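Local coordinates for protein group II chitinase (PDB 6JAV) that probably binds chitin and hydrolyses it internally as an endochitinase, this chain being one family 18 catalytic domain of a much longer insect protein, at residues T300-P305 and G310-K315; L285-I290 and H362-A367; P275-R280 and C291-N296; M246-Y251 and N366-E371. One frame throughout, in Å; residues are numbered along the deposited sequence.

Contact 1 of 4, residues T300-P305 and G310-K315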
loop_
_atom_site.group_PDB
_atom_site.type_symbol
_atom_site.label_atom_id
_atom_site.label_comp_id
_atom_site.label_asym_id
_atom_site.label_seq_id
_atom_site.Cartn_x
_atom_site.Cartn_y
_atom_site.Cartn_z
ATOM N N THR A 300 17.489 -17.723 -9.704
ATOM C CA THR A 300 16.600 -18.836 -10.023
ATOM C C THR A 300 15.204 -18.517 -9.495
ATOM O O THR A 300 15.067 -18.092 -8.349
ATOM C CB THR A 300 17.123 -20.095 -9.336
ATOM O OG1 THR A 300 18.470 -20.346 -9.767
ATOM C CG2 THR A 300 16.250 -21.281 -9.693
ATOM N N VAL A 301 14.185 -18.745 -10.322
ATOM C CA VAL A 301 12.798 -18.408 -9.995
ATOM C C VAL A 301 12.037 -19.688 -9.681
ATOM O O VAL A 301 12.136 -20.667 -10.431
ATOM C CB VAL A 301 12.133 -17.665 -11.159
ATOM C CG1 VAL A 301 10.684 -17.376 -10.834
ATOM C CG2 VAL A 301 12.912 -16.384 -11.457
ATOM N N VAL A 302 11.274 -19.687 -8.588
ATOM C CA VAL A 302 10.380 -20.799 -8.253
ATOM C C VAL A 302 8.951 -20.264 -8.251
ATOM O O VAL A 302 8.639 -19.339 -7.487
ATOM C CB VAL A 302 10.723 -21.417 -6.895
ATOM C CG1 VAL A 302 9.727 -22.538 -6.531
ATOM C CG2 VAL A 302 12.181 -21.924 -6.867
ATOM N N LYS A 303 8.087 -20.845 -9.086
ATOM C CA LYS A 303 6.676 -20.469 -9.144
ATOM C C LYS A 303 5.826 -21.507 -8.425
ATOM O O LYS A 303 6.240 -22.653 -8.231
ATOM C CB LYS A 303 6.211 -20.320 -10.588
ATOM C CG LYS A 303 7.002 -19.235 -11.326
ATOM C CD LYS A 303 6.397 -18.918 -12.679
ATOM C CE LYS A 303 5.251 -17.935 -12.533
ATOM N NZ LYS A 303 4.999 -17.106 -13.763
ATOM N N ASP A 304 4.645 -21.073 -7.985
ATOM C CA ASP A 304 3.671 -21.984 -7.390
ATOM C C ASP A 304 2.720 -22.441 -8.485
ATOM O O ASP A 304 1.956 -21.625 -9.008
ATOM C CB ASP A 304 2.907 -21.280 -6.277
ATOM C CG ASP A 304 1.808 -22.134 -5.684
ATOM O OD1 ASP A 304 1.724 -23.341 -5.998
ATOM O OD2 ASP A 304 0.991 -21.588 -4.900
ATOM N N PRO A 305 2.730 -23.721 -8.863
ATOM C CA PRO A 305 1.851 -24.181 -9.946
ATOM C C PRO A 305 0.368 -24.049 -9.635
ATOM O O PRO A 305 -0.439 -23.957 -10.568
ATOM C CB PRO A 305 2.270 -25.651 -10.123
ATOM C CG PRO A 305 2.783 -26.048 -8.767
ATOM C CD PRO A 305 3.500 -24.809 -8.243
ATOM N N GLY A 310 2.657 -15.689 -5.535
ATOM C CA GLY A 310 3.593 -15.383 -6.590
ATOM C C GLY A 310 4.931 -16.079 -6.423
ATOM O O GLY A 310 5.128 -16.929 -5.544
ATOM N N PRO A 311 5.876 -15.734 -7.293
ATOM C CA PRO A 311 7.185 -16.400 -7.282
ATOM C C PRO A 311 8.061 -15.973 -6.120
ATOM O O PRO A 311 7.848 -14.965 -5.437
ATOM C CB PRO A 311 7.831 -15.963 -8.598
ATOM C CG PRO A 311 7.093 -14.712 -8.962
ATOM C CD PRO A 311 5.717 -14.803 -8.419
ATOM N N TYR A 312 9.121 -16.758 -5.920
ATOM C CA TYR A 312 10.300 -16.259 -5.229
ATOM C C TYR A 312 11.515 -16.521 -6.110
ATOM O O TYR A 312 11.450 -17.295 -7.065
ATOM C CB TYR A 312 10.467 -16.828 -3.816
ATOM C CG TYR A 312 10.650 -18.333 -3.740
ATOM C CD1 TYR A 312 11.918 -18.894 -3.842
ATOM C CD2 TYR A 312 9.562 -19.178 -3.522
ATOM C CE1 TYR A 312 12.096 -20.271 -3.741
ATOM C CE2 TYR A 312 9.743 -20.573 -3.421
ATOM C CZ TYR A 312 11.002 -21.088 -3.535
ATOM O OH TYR A 312 11.204 -22.457 -3.446
ATOM N N ALA A 313 12.596 -15.816 -5.820
ATOM C CA ALA A 313 13.826 -15.956 -6.604
ATOM C C ALA A 313 15.031 -15.904 -5.680
ATOM O O ALA A 313 15.013 -15.232 -4.647
ATOM C CB ALA A 313 13.926 -14.863 -7.681
ATOM N N TYR A 314 16.118 -16.596 -6.067
ATOM C CA TYR A 314 17.256 -16.651 -5.158
ATOM C C TYR A 314 18.566 -16.781 -5.922
ATOM O O TYR A 314 18.601 -17.227 -7.070
ATOM C CB TYR A 314 17.126 -17.787 -4.125
ATOM C CG TYR A 314 17.099 -19.164 -4.765
ATOM C CD1 TYR A 314 15.909 -19.728 -5.223
ATOM C CD2 TYR A 314 18.281 -19.878 -4.952
ATOM C CE1 TYR A 314 15.889 -20.973 -5.832
ATOM C CE2 TYR A 314 18.269 -21.116 -5.545
ATOM C CZ TYR A 314 17.083 -21.660 -5.988
ATOM O OH TYR A 314 17.097 -22.898 -6.590
ATOM N N LYS A 315 19.635 -16.350 -5.260
ATOM C CA LYS A 315 20.990 -16.575 -5.758
ATOM C C LYS A 315 21.928 -16.479 -4.569
ATOM O O LYS A 315 21.877 -15.511 -3.804
ATOM C CB LYS A 315 21.373 -15.555 -6.831
ATOM C CG LYS A 315 22.763 -15.852 -7.411
ATOM C CD LYS A 315 23.105 -14.950 -8.549
ATOM C CE LYS A 315 24.435 -15.365 -9.170
ATOM N NZ LYS A 315 24.898 -14.334 -10.147
HETATM O O HOH W 1 20.366 -19.069 -8.527
HETATM O O HOH W 2 6.472 -19.430 -5.492
#

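Contact 2 of 4, residues L285-I290 and H362-A367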
loop_
_atom_site.group_PDB
_atom_site.type_symbol
_atom_site.label_atom_id
_atom_site.label_comp_id
_atom_site.label_asym_id
_atom_site.label_seq_id
_atom_site.Cartn_x
_atom_site.Cartn_y
_atom_site.Cartn_z
ATOM N N LEU A 285 13.144 -4.863 -2.204
ATOM C CA LEU A 285 13.613 -4.628 -3.571
ATOM C C LEU A 285 12.440 -4.223 -4.455
ATOM O O LEU A 285 11.374 -4.842 -4.405
ATOM C CB LEU A 285 14.271 -5.880 -4.204
ATOM C CG LEU A 285 15.598 -6.342 -3.594
ATOM C CD1 LEU A 285 16.000 -7.694 -4.160
ATOM C CD2 LEU A 285 16.711 -5.310 -3.832
ATOM N N ALA A 286 12.639 -3.212 -5.293
ATOM C CA ALA A 286 11.601 -2.842 -6.240
ATOM C C ALA A 286 11.459 -3.934 -7.296
ATOM O O ALA A 286 12.395 -4.697 -7.550
ATOM C CB ALA A 286 11.990 -1.534 -6.942
ATOM N N TYR A 287 10.281 -4.020 -7.921
ATOM C CA TYR A 287 10.130 -4.966 -9.019
ATOM C C TYR A 287 11.213 -4.772 -10.080
ATOM O O TYR A 287 11.748 -5.747 -10.612
ATOM C CB TYR A 287 8.728 -4.897 -9.651
ATOM C CG TYR A 287 8.615 -5.903 -10.777
ATOM C CD1 TYR A 287 8.496 -7.257 -10.491
ATOM C CD2 TYR A 287 8.741 -5.513 -12.096
ATOM C CE1 TYR A 287 8.438 -8.210 -11.507
ATOM C CE2 TYR A 287 8.693 -6.461 -13.128
ATOM C CZ TYR A 287 8.537 -7.796 -12.810
ATOM O OH TYR A 287 8.494 -8.764 -13.803
ATOM N N TYR A 288 11.575 -3.518 -10.394
ATOM C CA TYR A 288 12.589 -3.322 -11.435
ATOM C C TYR A 288 13.987 -3.749 -10.992
ATOM O O TYR A 288 14.866 -3.960 -11.848
ATOM C CB TYR A 288 12.571 -1.881 -11.977
ATOM C CG TYR A 288 12.972 -0.794 -11.004
ATOM C CD1 TYR A 288 14.328 -0.548 -10.689
ATOM C CD2 TYR A 288 12.001 0.028 -10.416
ATOM C CE1 TYR A 288 14.683 0.454 -9.810
ATOM C CE2 TYR A 288 12.350 1.032 -9.527
ATOM C CZ TYR A 288 13.690 1.243 -9.216
ATOM O OH TYR A 288 14.046 2.256 -8.356
ATOM N N GLU A 289 14.228 -3.855 -9.691
ATOM C CA GLU A 289 15.467 -4.457 -9.203
ATOM C C GLU A 289 15.407 -5.980 -9.276
ATOM O O GLU A 289 16.396 -6.639 -9.648
ATOM C CB GLU A 289 15.725 -3.971 -7.779
ATOM C CG GLU A 289 16.112 -2.466 -7.740
ATOM C CD GLU A 289 16.167 -1.883 -6.345
ATOM O OE1 GLU A 289 15.255 -2.130 -5.514
ATOM O OE2 GLU A 289 17.111 -1.107 -6.045
ATOM N N ILE A 290 14.247 -6.556 -8.950
ATOM C CA ILE A 290 14.094 -8.017 -8.968
ATOM C C ILE A 290 14.172 -8.550 -10.392
ATOM O O ILE A 290 14.864 -9.542 -10.667
ATOM C CB ILE A 290 12.751 -8.382 -8.303
ATOM C CG1 ILE A 290 12.776 -8.013 -6.825
ATOM C CG2 ILE A 290 12.443 -9.882 -8.506
ATOM C CD1 ILE A 290 11.384 -8.099 -6.172
ATOM N N HIS A 362 5.908 -0.363 -17.232
ATOM C CA HIS A 362 4.881 -0.638 -16.232
ATOM C C HIS A 362 4.258 -2.021 -16.448
ATOM O O HIS A 362 3.038 -2.144 -16.608
ATOM C CB HIS A 362 3.802 0.445 -16.211
ATOM C CG HIS A 362 4.029 1.529 -15.195
ATOM N ND1 HIS A 362 4.160 1.276 -13.846
ATOM C CD2 HIS A 362 4.169 2.874 -15.339
ATOM C CE1 HIS A 362 4.334 2.421 -13.198
ATOM N NE2 HIS A 362 4.335 3.408 -14.084
ATOM N N PRO A 363 5.060 -3.088 -16.444
ATOM C CA PRO A 363 4.473 -4.415 -16.713
ATOM C C PRO A 363 3.447 -4.854 -15.676
ATOM O O PRO A 363 2.414 -5.442 -16.027
ATOM C CB PRO A 363 5.711 -5.335 -16.751
ATOM C CG PRO A 363 6.724 -4.637 -15.874
ATOM C CD PRO A 363 6.504 -3.165 -16.157
ATOM N N LEU A 364 3.711 -4.612 -14.392
ATOM C CA LEU A 364 2.748 -5.053 -13.384
ATOM C C LEU A 364 1.473 -4.226 -13.437
ATOM O O LEU A 364 0.353 -4.771 -13.414
ATOM C CB LEU A 364 3.372 -4.997 -11.990
ATOM C CG LEU A 364 4.620 -5.869 -11.741
ATOM C CD1 LEU A 364 5.033 -5.843 -10.254
ATOM C CD2 LEU A 364 4.448 -7.300 -12.216
ATOM N N LEU A 365 1.614 -2.908 -13.493
ATOM C CA LEU A 365 0.441 -2.047 -13.492
ATOM C C LEU A 365 -0.377 -2.210 -14.766
ATOM O O LEU A 365 -1.615 -2.235 -14.713
ATOM C CB LEU A 365 0.880 -0.603 -13.252
ATOM C CG LEU A 365 -0.211 0.437 -13.033
ATOM C CD1 LEU A 365 -1.236 -0.007 -11.957
ATOM C CD2 LEU A 365 0.461 1.760 -12.655
ATOM N N ASN A 366 0.281 -2.360 -15.914
ATOM C CA ASN A 366 -0.474 -2.664 -17.134
ATOM C C ASN A 366 -1.202 -4.002 -17.044
ATOM O O ASN A 366 -2.296 -4.149 -17.598
ATOM C CB ASN A 366 0.427 -2.623 -18.367
ATOM C CG ASN A 366 0.476 -1.257 -18.979
ATOM O OD1 ASN A 366 -0.526 -0.771 -19.521
ATOM N ND2 ASN A 366 1.643 -0.610 -18.905
ATOM N N ALA A 367 -0.598 -4.998 -16.397
ATOM C CA ALA A 367 -1.291 -6.281 -16.228
ATOM C C ALA A 367 -2.566 -6.098 -15.409
ATOM O O ALA A 367 -3.612 -6.683 -15.729
ATOM C CB ALA A 367 -0.365 -7.306 -15.567
#

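Contact 3 of 4, residues P275-R280 and C291-N296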
loop_
_atom_site.group_PDB
_atom_site.type_symbol
_atom_site.label_atom_id
_atom_site.label_comp_id
_atom_site.label_asym_id
_atom_site.label_seq_id
_atom_site.Cartn_x
_atom_site.Cartn_y
_atom_site.Cartn_z
ATOM N N PRO A 275 20.576 -4.474 0.464
ATOM C CA PRO A 275 19.820 -3.385 -0.181
ATOM C C PRO A 275 20.039 -3.339 -1.685
ATOM O O PRO A 275 21.127 -3.646 -2.202
ATOM C CB PRO A 275 20.385 -2.117 0.469
ATOM C CG PRO A 275 20.963 -2.577 1.776
ATOM C CD PRO A 275 21.484 -3.971 1.515
ATOM N N GLY A 276 18.976 -2.956 -2.395
ATOM C CA GLY A 276 19.102 -2.678 -3.810
ATOM C C GLY A 276 19.835 -1.377 -4.059
ATOM O O GLY A 276 19.836 -0.456 -3.237
ATOM N N GLU A 277 20.421 -1.278 -5.249
ATOM C CA GLU A 277 21.198 -0.081 -5.553
ATOM C C GLU A 277 20.336 1.158 -5.760
ATOM O O GLU A 277 20.845 2.277 -5.624
ATOM C CB GLU A 277 22.094 -0.335 -6.767
ATOM C CG GLU A 277 21.346 -0.470 -8.048
ATOM C CD GLU A 277 21.024 -1.913 -8.405
ATOM O OE1 GLU A 277 20.769 -2.745 -7.495
ATOM O OE2 GLU A 277 21.016 -2.214 -9.616
ATOM N N TYR A 278 19.053 1.006 -6.091
ATOM C CA TYR A 278 18.195 2.167 -6.258
ATOM C C TYR A 278 17.353 2.484 -5.038
ATOM O O TYR A 278 17.176 3.659 -4.706
ATOM C CB TYR A 278 17.256 1.983 -7.446
ATOM C CG TYR A 278 17.994 1.897 -8.749
ATOM C CD1 TYR A 278 18.425 3.052 -9.399
ATOM C CD2 TYR A 278 18.281 0.669 -9.311
ATOM C CE1 TYR A 278 19.110 2.969 -10.587
ATOM C CE2 TYR A 278 18.942 0.578 -10.506
ATOM C CZ TYR A 278 19.362 1.729 -11.140
ATOM O OH TYR A 278 20.038 1.615 -12.320
ATOM N N THR A 279 16.790 1.464 -4.388
ATOM C CA THR A 279 15.878 1.709 -3.282
ATOM C C THR A 279 16.579 1.769 -1.939
ATOM O O THR A 279 16.041 2.378 -1.008
ATOM C CB THR A 279 14.746 0.666 -3.282
ATOM O OG1 THR A 279 15.306 -0.653 -3.303
ATOM C CG2 THR A 279 13.859 0.870 -4.519
ATOM N N ARG A 280 17.753 1.140 -1.818
ATOM C CA ARG A 280 18.670 1.369 -0.694
ATOM C C ARG A 280 18.023 1.113 0.673
ATOM O O ARG A 280 18.136 1.914 1.604
ATOM C CB ARG A 280 19.306 2.767 -0.778
ATOM C CG ARG A 280 20.326 2.885 -1.921
ATOM C CD ARG A 280 20.892 4.245 -1.979
ATOM N NE ARG A 280 19.733 5.206 -1.795
ATOM C CZ ARG A 280 19.592 6.394 -2.405
ATOM N NH1 ARG A 280 18.497 7.090 -2.182
ATOM N NH2 ARG A 280 20.563 6.806 -3.253
ATOM N N CYS A 291 13.442 -7.923 -11.325
ATOM C CA CYS A 291 13.416 -8.459 -12.679
ATOM C C CYS A 291 14.799 -8.402 -13.327
ATOM O O CYS A 291 15.157 -9.308 -14.097
ATOM C CB CYS A 291 12.317 -7.799 -13.518
ATOM S SG CYS A 291 12.489 -6.020 -13.826
ATOM N N ASP A 292 15.601 -7.389 -12.995
ATOM C CA ASP A 292 16.964 -7.324 -13.517
ATOM C C ASP A 292 17.823 -8.448 -12.951
ATOM O O ASP A 292 18.654 -9.027 -13.669
ATOM C CB ASP A 292 17.592 -5.973 -13.175
ATOM C CG ASP A 292 19.014 -5.835 -13.754
ATOM O OD1 ASP A 292 19.141 -5.973 -14.974
ATOM O OD2 ASP A 292 19.965 -5.593 -12.986
ATOM N N ARG A 293 17.664 -8.764 -11.666
ATOM C CA ARG A 293 18.412 -9.880 -11.084
ATOM C C ARG A 293 18.084 -11.190 -11.793
ATOM O O ARG A 293 18.977 -12.002 -12.065
ATOM C CB ARG A 293 18.102 -9.991 -9.597
ATOM C CG ARG A 293 18.890 -8.991 -8.779
ATOM C CD ARG A 293 18.185 -8.594 -7.483
ATOM N NE ARG A 293 19.031 -7.742 -6.643
ATOM C CZ ARG A 293 19.310 -6.457 -6.884
ATOM N NH1 ARG A 293 18.813 -5.817 -7.942
ATOM N NH2 ARG A 293 20.092 -5.792 -6.033
ATOM N N ILE A 294 16.814 -11.399 -12.125
ATOM C CA ILE A 294 16.399 -12.610 -12.824
ATOM C C ILE A 294 16.901 -12.599 -14.266
ATOM O O ILE A 294 17.447 -13.595 -14.761
ATOM C CB ILE A 294 14.869 -12.747 -12.743
ATOM C CG1 ILE A 294 14.453 -12.970 -11.278
ATOM C CG2 ILE A 294 14.376 -13.859 -13.657
ATOM C CD1 ILE A 294 12.955 -12.764 -11.011
ATOM N N ARG A 295 16.716 -11.480 -14.972
ATOM C CA ARG A 295 17.044 -11.435 -16.395
ATOM C C ARG A 295 18.556 -11.464 -16.632
ATOM O O ARG A 295 19.033 -12.140 -17.561
ATOM C CB ARG A 295 16.416 -10.190 -17.029
ATOM C CG ARG A 295 16.771 -9.960 -18.487
ATOM C CD ARG A 295 16.092 -8.681 -19.060
ATOM N NE ARG A 295 16.647 -8.345 -20.375
ATOM C CZ ARG A 295 17.397 -7.274 -20.665
ATOM N NH1 ARG A 295 17.689 -6.338 -19.742
ATOM N NH2 ARG A 295 17.850 -7.128 -21.914
ATOM N N ASN A 296 19.333 -10.753 -15.809
ATOM C CA ASN A 296 20.731 -10.486 -16.129
ATOM C C ASN A 296 21.736 -11.007 -15.112
ATOM O O ASN A 296 22.940 -10.990 -15.399
ATOM C CB ASN A 296 20.948 -8.979 -16.330
ATOM C CG ASN A 296 20.155 -8.439 -17.498
ATOM O OD1 ASN A 296 19.426 -7.452 -17.381
ATOM N ND2 ASN A 296 20.285 -9.098 -18.628
HETATM O O HOH W 3 22.005 -5.285 -4.058
#

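Contact 4 of 4, residues M246-Y251 and N366-E371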
loop_
_atom_site.group_PDB
_atom_site.type_symbol
_atom_site.label_atom_id
_atom_site.label_comp_id
_atom_site.label_asym_id
_atom_site.label_seq_id
_atom_site.Cartn_x
_atom_site.Cartn_y
_atom_site.Cartn_z
ATOM N N MET A 246 -8.219 -3.849 -3.150
ATOM C CA MET A 246 -7.224 -4.815 -2.701
ATOM C C MET A 246 -5.819 -4.377 -3.099
ATOM O O MET A 246 -5.526 -4.232 -4.294
ATOM C CB MET A 246 -7.510 -6.190 -3.291
ATOM C CG MET A 246 -6.519 -7.217 -2.755
ATOM S SD MET A 246 -7.075 -8.876 -3.216
ATOM C CE MET A 246 -6.242 -8.970 -4.755
ATOM N N GLY A 247 -4.943 -4.261 -2.108
ATOM C CA GLY A 247 -3.565 -3.859 -2.384
ATOM C C GLY A 247 -2.747 -4.955 -3.052
ATOM O O GLY A 247 -2.851 -6.145 -2.727
ATOM N N MET A 248 -1.862 -4.526 -3.952
ATOM C CA MET A 248 -0.926 -5.406 -4.617
ATOM C C MET A 248 0.462 -4.768 -4.596
ATOM O O MET A 248 0.605 -3.558 -4.895
ATOM C CB MET A 248 -1.412 -5.697 -6.037
ATOM C CG MET A 248 -2.689 -6.675 -6.116
ATOM S SD MET A 248 -3.399 -6.572 -7.745
ATOM C CE MET A 248 -4.314 -5.055 -7.587
ATOM N N PRO A 249 1.492 -5.516 -4.204
ATOM C CA PRO A 249 2.854 -4.956 -4.078
ATOM C C PRO A 249 3.597 -4.938 -5.409
ATOM O O PRO A 249 3.630 -5.933 -6.144
ATOM C CB PRO A 249 3.540 -5.917 -3.094
ATOM C CG PRO A 249 2.887 -7.256 -3.394
ATOM C CD PRO A 249 1.427 -6.938 -3.791
ATOM N N MET A 250 4.221 -3.797 -5.703
ATOM C CA MET A 250 5.118 -3.647 -6.844
ATOM C C MET A 250 6.567 -3.871 -6.446
ATOM O O MET A 250 7.486 -3.278 -7.046
ATOM C CB MET A 250 4.970 -2.236 -7.441
ATOM C CG MET A 250 3.502 -1.824 -7.779
ATOM S SD MET A 250 2.772 -2.600 -9.225
ATOM C CE MET A 250 1.942 -4.019 -8.480
ATOM N N TYR A 251 6.787 -4.626 -5.378
ATOM C CA TYR A 251 8.100 -4.833 -4.794
ATOM C C TYR A 251 8.107 -6.203 -4.128
ATOM O O TYR A 251 7.071 -6.872 -3.997
ATOM C CB TYR A 251 8.409 -3.739 -3.740
ATOM C CG TYR A 251 7.464 -3.839 -2.552
ATOM C CD1 TYR A 251 6.218 -3.226 -2.585
ATOM C CD2 TYR A 251 7.818 -4.581 -1.425
ATOM C CE1 TYR A 251 5.322 -3.348 -1.515
ATOM C CE2 TYR A 251 6.937 -4.740 -0.366
ATOM C CZ TYR A 251 5.693 -4.104 -0.430
ATOM O OH TYR A 251 4.809 -4.218 0.625
ATOM N N ASN A 366 0.281 -2.360 -15.914
ATOM C CA ASN A 366 -0.474 -2.664 -17.134
ATOM C C ASN A 366 -1.202 -4.002 -17.044
ATOM O O ASN A 366 -2.296 -4.149 -17.598
ATOM C CB ASN A 366 0.427 -2.623 -18.367
ATOM C CG ASN A 366 0.476 -1.257 -18.979
ATOM O OD1 ASN A 366 -0.526 -0.771 -19.521
ATOM N ND2 ASN A 366 1.643 -0.610 -18.905
ATOM N N ALA A 367 -0.598 -4.998 -16.397
ATOM C CA ALA A 367 -1.291 -6.281 -16.228
ATOM C C ALA A 367 -2.566 -6.098 -15.409
ATOM O O ALA A 367 -3.612 -6.683 -15.729
ATOM C CB ALA A 367 -0.365 -7.306 -15.567
ATOM N N ILE A 368 -2.505 -5.278 -14.357
ATOM C CA ILE A 368 -3.699 -5.000 -13.560
ATOM C C ILE A 368 -4.767 -4.329 -14.409
ATOM O O ILE A 368 -5.939 -4.733 -14.393
ATOM C CB ILE A 368 -3.347 -4.140 -12.331
ATOM C CG1 ILE A 368 -2.400 -4.871 -11.383
ATOM C CG2 ILE A 368 -4.648 -3.716 -11.595
ATOM C CD1 ILE A 368 -1.808 -3.988 -10.287
ATOM N N LYS A 369 -4.393 -3.261 -15.132
ATOM C CA LYS A 369 -5.355 -2.538 -15.954
ATOM C C LYS A 369 -6.019 -3.466 -16.963
ATOM O O LYS A 369 -7.252 -3.469 -17.110
ATOM C CB LYS A 369 -4.651 -1.372 -16.664
ATOM C CG LYS A 369 -5.508 -0.755 -17.745
ATOM C CD LYS A 369 -4.767 0.413 -18.365
ATOM C CE LYS A 369 -5.573 1.053 -19.489
ATOM N NZ LYS A 369 -4.783 2.146 -20.134
ATOM N N THR A 370 -5.213 -4.254 -17.673
ATOM C CA THR A 370 -5.766 -5.111 -18.714
ATOM C C THR A 370 -6.733 -6.128 -18.125
ATOM O O THR A 370 -7.811 -6.372 -18.688
ATOM C CB THR A 370 -4.632 -5.808 -19.446
ATOM O OG1 THR A 370 -3.873 -4.814 -20.139
ATOM C CG2 THR A 370 -5.189 -6.827 -20.456
ATOM N N GLU A 371 -6.386 -6.708 -16.974
ATOM C CA GLU A 371 -7.285 -7.685 -16.378
ATOM C C GLU A 371 -8.554 -7.031 -15.831
ATOM O O GLU A 371 -9.649 -7.593 -15.962
ATOM C CB GLU A 371 -6.544 -8.520 -15.339
ATOM C CG GLU A 371 -7.293 -9.812 -14.935
ATOM C CD GLU A 371 -7.549 -10.777 -16.109
ATOM O OE1 GLU A 371 -6.608 -11.075 -16.875
ATOM O OE2 GLU A 371 -8.694 -11.252 -16.255
#

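Contact 1 of 4, residues T300-P305 and G310-K315
An antiparallel beta hairpin joins strand 300-302 to strand 312-315, with Val301 and Ala313 as a non-hydrogen-bonded pair between two hydrogen-bonded ones. In the first of these Thr300 N donates to Tyr314 O at 2.9 Å and Tyr314 N to Thr300 O. In the second the bond from Val302 N to Tyr312 O, 2.8 Å, is almost straight, 171° at the hydrogen. Two side-chain pairs share one face. Val302 lies alongside Tyr312 with CB over the ring face, 3.7 Å from its centroid, while CG1 and CG2 reach toward the hydroxyl. Thr300 CB sits likewise over Tyr314, 4.0 Å from the centroid, and Val302 CG2 meets that ring's edge. Both tyrosines have CG between the backbone N and the carbonyl carbon (chi1 62° and 63°), which swings each ring across to the partner strand. On the other face Val301 CG1 touches Pro311 CB at 3.9 Å, and Ile294 of helix 287-296 packs on Val301 and Ala313. A water bridges Thr300 OG1 and Tyr314 O. This alternation of pair types defines an antiparallel hairpin, whose strand 312-315 pairs in turn with strand 318-321, consistent with the alpha+beta insertion domain of family 18 chitinases.

Contact 2 of 4, residues L285-I290 and H362-A367
The start of helix 287-296 faces the start of helix 363-373, with the backbones well separated: the nearest pair of CA atoms, those of Tyr287 and Leu364, is 8.6 Å apart. This buried apolar packing joins the probable insertion domain of a family 18 chitinase to the last helix of its (beta/alpha)8 barrel, through three residues that all point into the interface. Tyr287 spans the distance. Its CG is anti to the backbone N (chi1 -180°), which carries the ring toward the other helix. Leu364 lies over one face of that ring, in a CH-pi contact with CD1 4.0 Å from the centroid and CG above the centre. The two methyls divide the ring between them: CD1 is nearest the root, 3.6 Å from Tyr287 CG, whereas CD2 lies nearer CE1 and CZ. Pro363 adds its CG to Tyr287 CE2 at 3.8 Å. The phenol oxygen is satisfied beyond the two segments by Gln359. In 285-290 the carboxylate of Glu289 turns back to accept from Ala286 N. At the start of helix 363-373, Asp351, from outside the two segments, accepts the backbone N-H groups of Leu364 and Leu365. His362 O serves two donors from opposite faces of its plane: Asn366 N at 2.9 Å and Asn366 ND2 at 3.1 Å, the side-chain donor 47° out of that plane.

Contact 3 of 4, residues P275-R280 and C291-N296
Glu277 and Arg293 meet in a long salt bridge that fastens the loop leading into strand 284-286 to the helix that follows that strand, 287-296, within the probable insertion domain. Arg293 NH2 gives a weak hydrogen bond to Glu277 OE1 at 3.4 Å, with an angle of 158° at the hydrogen. The oxygen lies at the guanidinium edge, near its plane, though the carboxylate and guanidinium planes are 36° apart. The arginine, extended from CG to NE, carries its guanidinium from the helix to the loop, while the glutamate bends at chi2 (-94°) to bring OE1 across. Arg293 NH2 has a further partner in a water, 2.8 Å away in a weak bond, and that same water donates to Pro275 O at 2.6 Å. The bridge holds a side chain of the loop, and the water adds an indirect link to its backbone. The stronger partner of the arginine is in its own helix, where NH1 donates to Glu289 O; the Glu289 carboxylate accepts from Tyr278 N and Thr279 OG1, holding the same loop. Glu277 OE2 forms a salt bridge with Arg356, which also pairs with Asp292. Glu277 OE2 and Asp292 OD2 lie 4.9 Å apart, and the shared arginine probably offsets their repulsion. Glu277 thus stands between two arginines, and its anionic form is probably favoured, while its direct hold on Arg293 is weak.

Contact 4 of 4, residues M246-Y251 and N366-E371
Ile368, on the inward side of helix 363-373, meets Met248 on strand 244-257 and Met250 just past residue 249, where that strand is interrupted, in a wholly apolar, buried contact. The isoleucine has the greatest surface buried, and it works through the end of its longer branch. With CG1 anti to the carbonyl carbon (chi1 -63°) and the branch extended beyond it, CD1 is carried out toward the strand. Met248 comes from the opposite direction, tip to tip: its CE lies 3.8 Å from Ile368 CD1, and its SD is 4.0 Å from the same methyl. The Met248 chain, extended at chi2, brings SD near Ile368 CG1 as well, and the bend at chi3 (-79°) places CE against CD1. Met250 is folded at both chi2 and chi3. Its methyl CE consequently reaches the same CD1, though more loosely at 4.2 Å. Ile345 of the neighbouring parallel strand 342-346 touches both Met250 and Ile368, and Ile328 of helix 325-337 also packs on the isoleucine. Flexible methionines and a branched helix residue fill the layer between strands and helices, 9.4 Å apart at the CA atoms of Met248 and Ile368, as in the outer hydrophobic layer of a TIM barrel.

From the N terminus, strand 244-257 comes first; its residues 246-251 meet helix 363-373, which follows the last barrel strand, closing contact 4, the longest loop of the set. Within that span contact 3 closes the short excursion from 275-280 to helix 287-296, and contact 1 then closes the hairpin loop between strands 300-302 and 312-315. Contact 2 opens on 285-290, inside contact 3's loop, so contacts 2 and 3 cross. Contact 1 lies within the loops of both 2 and 4. Contacts 1 and 3 belong to the excursion between barrel strand 244-249 and helix 325-337; contact 2 ties it to helix 363-373, and contact 4 ties that helix to the barrel strand. Tyr287 N bonds Met250 O, joining contacts 2 and 4.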